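Local coordinates for protein cathepsin L Propeptide (Toxoplasma gondii, PDB 3F75) that is the propeptide of a papain-family cysteine protease, an I29-type inhibitor domain that probably holds the mature enzyme inactive, at residues A19-A24 / N52-H57. Sequence-based numbering, arbitrary orientation.
Sequences AHFQDA and NLVYIH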
ATOM      1  N   ALA B  19     -30.119 -13.939 -12.151  1.00 25.52           N
ATOM      2  CA  ALA B  19     -30.701 -13.526 -10.880  1.00 23.55           C
ATOM      3  C   ALA B  19     -29.706 -13.624  -9.723  1.00 23.69           C
ATOM      4  O   ALA B  19     -29.756 -12.798  -8.820  1.00 24.37           O
ATOM      5  CB  ALA B  19     -31.942 -14.337 -10.576  1.00 23.96           C
ATOM      6  N   HIS B  20     -28.811 -14.618  -9.745  1.00 23.59           N
ATOM      7  CA  HIS B  20     -27.754 -14.704  -8.734  1.00 23.46           C
ATOM      8  C   HIS B  20     -26.814 -13.496  -8.842  1.00 22.17           C
ATOM      9  O   HIS B  20     -26.494 -12.860  -7.833  1.00 17.19           O
ATOM     10  CB  HIS B  20     -26.934 -15.996  -8.837  1.00 26.29           C
ATOM     11  CG  HIS B  20     -25.689 -15.967  -8.002  1.00 38.52           C
ATOM     12  ND1 HIS B  20     -24.446 -15.669  -8.524  1.00 46.20           N
ATOM     13  CD2 HIS B  20     -25.507 -16.126  -6.668  1.00 44.37           C
ATOM     14  CE1 HIS B  20     -23.550 -15.669  -7.551  1.00 47.00           C
ATOM     15  NE2 HIS B  20     -24.167 -15.946  -6.417  1.00 47.63           N
ATOM     16  N   PHE B  21     -26.369 -13.201 -10.063  1.00 17.76           N
ATOM     17  CA  PHE B  21     -25.530 -12.029 -10.305  1.00 17.49           C
ATOM     18  C   PHE B  21     -26.265 -10.754  -9.919  1.00 17.31           C
ATOM     19  O   PHE B  21     -25.682  -9.864  -9.309  1.00 14.90           O
ATOM     20  CB  PHE B  21     -25.099 -11.954 -11.768  1.00 17.57           C
ATOM     21  CG  PHE B  21     -24.056 -12.972 -12.157  1.00 17.27           C
ATOM     22  CD1 PHE B  21     -22.812 -12.986 -11.539  1.00 17.90           C
ATOM     23  CD2 PHE B  21     -24.300 -13.882 -13.167  1.00 14.34           C
ATOM     24  CE1 PHE B  21     -21.838 -13.913 -11.910  1.00 17.90           C
ATOM     25  CE2 PHE B  21     -23.330 -14.818 -13.546  1.00 18.61           C
ATOM     26  CZ  PHE B  21     -22.098 -14.826 -12.920  1.00 15.58           C
ATOM     27  N   GLN B  22     -27.552 -10.667 -10.242  1.00 18.36           N
ATOM     28  CA  GLN B  22     -28.335  -9.486  -9.869  1.00 18.92           C
ATOM     29  C   GLN B  22     -28.418  -9.308  -8.357  1.00 20.16           C
ATOM     30  O   GLN B  22     -28.240  -8.198  -7.852  1.00 18.71           O
ATOM     31  CB  GLN B  22     -29.733  -9.542 -10.474  1.00 21.19           C
ATOM     32  CG  GLN B  22     -29.726  -9.310 -11.983  1.00 26.56           C
ATOM     33  CD  GLN B  22     -31.073  -9.561 -12.632  1.00 35.24           C
ATOM     34  OE1 GLN B  22     -31.905 -10.295 -12.099  1.00 43.14           O
ATOM     35  NE2 GLN B  22     -31.292  -8.955 -13.795  1.00 39.88           N
ATOM     36  N   ASP B  23     -28.678 -10.391  -7.634  1.00 19.16           N
ATOM     37  CA  ASP B  23     -28.693 -10.337  -6.172  1.00 20.03           C
ATOM     38  C   ASP B  23     -27.324  -9.950  -5.623  1.00 19.26           C
ATOM     39  O   ASP B  23     -27.215  -9.164  -4.675  1.00 19.54           O
ATOM     40  CB  ASP B  23     -29.075 -11.687  -5.568  1.00 19.94           C
ATOM     41  CG  ASP B  23     -30.526 -12.058  -5.798  1.00 20.81           C
ATOM     42  OD1 ASP B  23     -31.344 -11.167  -6.081  1.00 23.69           O
ATOM     43  OD2 ASP B  23     -30.847 -13.258  -5.672  1.00 16.98           O
ATOM     44  N   ALA B  24     -26.284 -10.538  -6.189  1.00 17.35           N
ATOM     45  CA  ALA B  24     -24.936 -10.263  -5.723  1.00 17.71           C
ATOM     46  C   ALA B  24     -24.591  -8.779  -5.916  1.00 16.44           C
ATOM     47  O   ALA B  24     -23.930  -8.175  -5.077  1.00 17.60           O
ATOM     48  CB  ALA B  24     -23.927 -11.170  -6.454  1.00 15.39           C
ATOM     49  N   ASN B  52     -15.567  -9.532 -12.579  1.00 13.21           N
ATOM     50  CA  ASN B  52     -14.687  -9.673 -11.406  1.00 14.70           C
ATOM     51  C   ASN B  52     -15.144 -10.781 -10.453  1.00 14.76           C
ATOM     52  O   ASN B  52     -14.325 -11.531  -9.906  1.00 14.89           O
ATOM     53  CB  ASN B  52     -14.601  -8.368 -10.621  1.00 15.01           C
ATOM     54  CG  ASN B  52     -13.864  -7.276 -11.355  1.00 17.50           C
ATOM     55  OD1 ASN B  52     -12.987  -7.546 -12.193  1.00 14.47           O
ATOM     56  ND2 ASN B  52     -14.203  -6.016 -11.032  1.00 10.95           N
ATOM     57  N   LEU B  53     -16.449 -10.866 -10.239  1.00 12.84           N
ATOM     58  CA  LEU B  53     -17.030 -11.892  -9.378  1.00 16.06           C
ATOM     59  C   LEU B  53     -16.713 -13.292  -9.921  1.00 16.09           C
ATOM     60  O   LEU B  53     -16.320 -14.200  -9.166  1.00 16.61           O
ATOM     61  CB  LEU B  53     -18.546 -11.681  -9.253  1.00 16.45           C
ATOM     62  CG  LEU B  53     -19.269 -12.577  -8.246  1.00 22.74           C
ATOM     63  CD1 LEU B  53     -18.702 -12.359  -6.840  1.00 23.91           C
ATOM     64  CD2 LEU B  53     -20.778 -12.344  -8.266  1.00 23.24           C
ATOM     65  N   VAL B  54     -16.877 -13.465 -11.228  1.00 15.01           N
ATOM     66  CA  VAL B  54     -16.588 -14.745 -11.867  1.00 13.91           C
ATOM     67  C   VAL B  54     -15.095 -15.050 -11.722  1.00 15.95           C
ATOM     68  O   VAL B  54     -14.701 -16.178 -11.368  1.00 12.49           O
ATOM     69  CB  VAL B  54     -17.027 -14.767 -13.356  1.00 15.57           C
ATOM     70  CG1 VAL B  54     -16.441 -15.985 -14.066  1.00 14.87           C
ATOM     71  CG2 VAL B  54     -18.552 -14.750 -13.468  1.00 11.95           C
ATOM     72  N   TYR B  55     -14.267 -14.029 -11.937  1.00 13.35           N
ATOM     73  CA  TYR B  55     -12.838 -14.196 -11.775  1.00 11.15           C
ATOM     74  C   TYR B  55     -12.446 -14.671 -10.393  1.00 12.82           C
ATOM     75  O   TYR B  55     -11.645 -15.583 -10.264  1.00 13.31           O
ATOM     76  CB  TYR B  55     -12.122 -12.885 -12.069  1.00 13.71           C
ATOM     77  CG  TYR B  55     -10.629 -12.986 -11.902  1.00 12.46           C
ATOM     78  CD1 TYR B  55      -9.850 -13.554 -12.887  1.00 17.44           C
ATOM     79  CD2 TYR B  55      -9.998 -12.514 -10.755  1.00 17.16           C
ATOM     80  CE1 TYR B  55      -8.488 -13.652 -12.747  1.00 19.61           C
ATOM     81  CE2 TYR B  55      -8.622 -12.588 -10.617  1.00 16.85           C
ATOM     82  CZ  TYR B  55      -7.880 -13.170 -11.606  1.00 19.83           C
ATOM     83  OH  TYR B  55      -6.518 -13.258 -11.496  1.00 24.96           O
ATOM     84  N   ILE B  56     -13.014 -14.035  -9.364  1.00 11.05           N
ATOM     85  CA  ILE B  56     -12.697 -14.324  -7.977  1.00  9.95           C
ATOM     86  C   ILE B  56     -13.094 -15.755  -7.644  1.00 11.11           C
ATOM     87  O   ILE B  56     -12.276 -16.537  -7.129  1.00 10.54           O
ATOM     88  CB  ILE B  56     -13.417 -13.313  -7.033  1.00  8.04           C
ATOM     89  CG1 ILE B  56     -12.805 -11.922  -7.196  1.00 15.97           C
ATOM     90  CG2 ILE B  56     -13.376 -13.759  -5.565  1.00 13.37           C
ATOM     91  CD1 ILE B  56     -13.628 -10.802  -6.539  1.00 11.71           C
ATOM     92  N   HIS B  57     -14.346 -16.092  -7.961  1.00 10.88           N
ATOM     93  CA  HIS B  57     -14.872 -17.418  -7.730  1.00 14.27           C
ATOM     94  C   HIS B  57     -14.041 -18.500  -8.410  1.00 13.91           C
ATOM     95  O   HIS B  57     -13.712 -19.512  -7.796  1.00 15.48           O
ATOM     96  CB  HIS B  57     -16.305 -17.503  -8.223  1.00 16.94           C
ATOM     97  CG  HIS B  57     -16.887 -18.878  -8.126  1.00 23.00           C
ATOM     98  ND1 HIS B  57     -17.153 -19.485  -6.918  1.00 33.52           N
ATOM     99  CD2 HIS B  57     -17.269 -19.757  -9.080  1.00 27.25           C
ATOM    100  CE1 HIS B  57     -17.673 -20.680  -7.130  1.00 33.36           C
ATOM    101  NE2 HIS B  57     -17.751 -20.871  -8.435  1.00 33.75           N
TER
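L53 reaches across from helix 39-60 and sets a single methyl, CD2, among three side chains of helix 18-32: H20, F21 and A24. Its CB points toward that helix, and with CG anti to the backbone N (chi1 -173°) the methyl arrives between them. L53 CD2 comes 3.8 Å from A24 CB and meets the F21 ring at its edge, near the ring plane, 3.9 Å from F21 CD1. The imidazole of H20 is a looser neighbour, its CE1 4.4 Å from L53 CD2.

The F21 ring leaves its helix with CG beside the backbone N (chi1 -73°), and the far end lies against V54, where F21 CZ is 3.6 Å from V54 CG2 in an oblique approach. L53 thus takes the CD1 edge of the phenyl group and V54 the neighbourhood of CE1 and CZ, and the grip is purely apolar.

The two short helical segments run nearly at right angles, 100° apart, and their axes come no closer than 12.2 Å, a gap that side chains bridge; the patch is small and near the surface. It belongs to the packing of the first part of helix 18-32 against helix 39-60, the two long helices of this I29-type propeptide. F21 also packs on Y46 and K50 and A24 on F49, farther back along helix 39-60, while L53 touches W16 and M70; on the same helix, Y55 and I56 pack on L68 of strand 66-68.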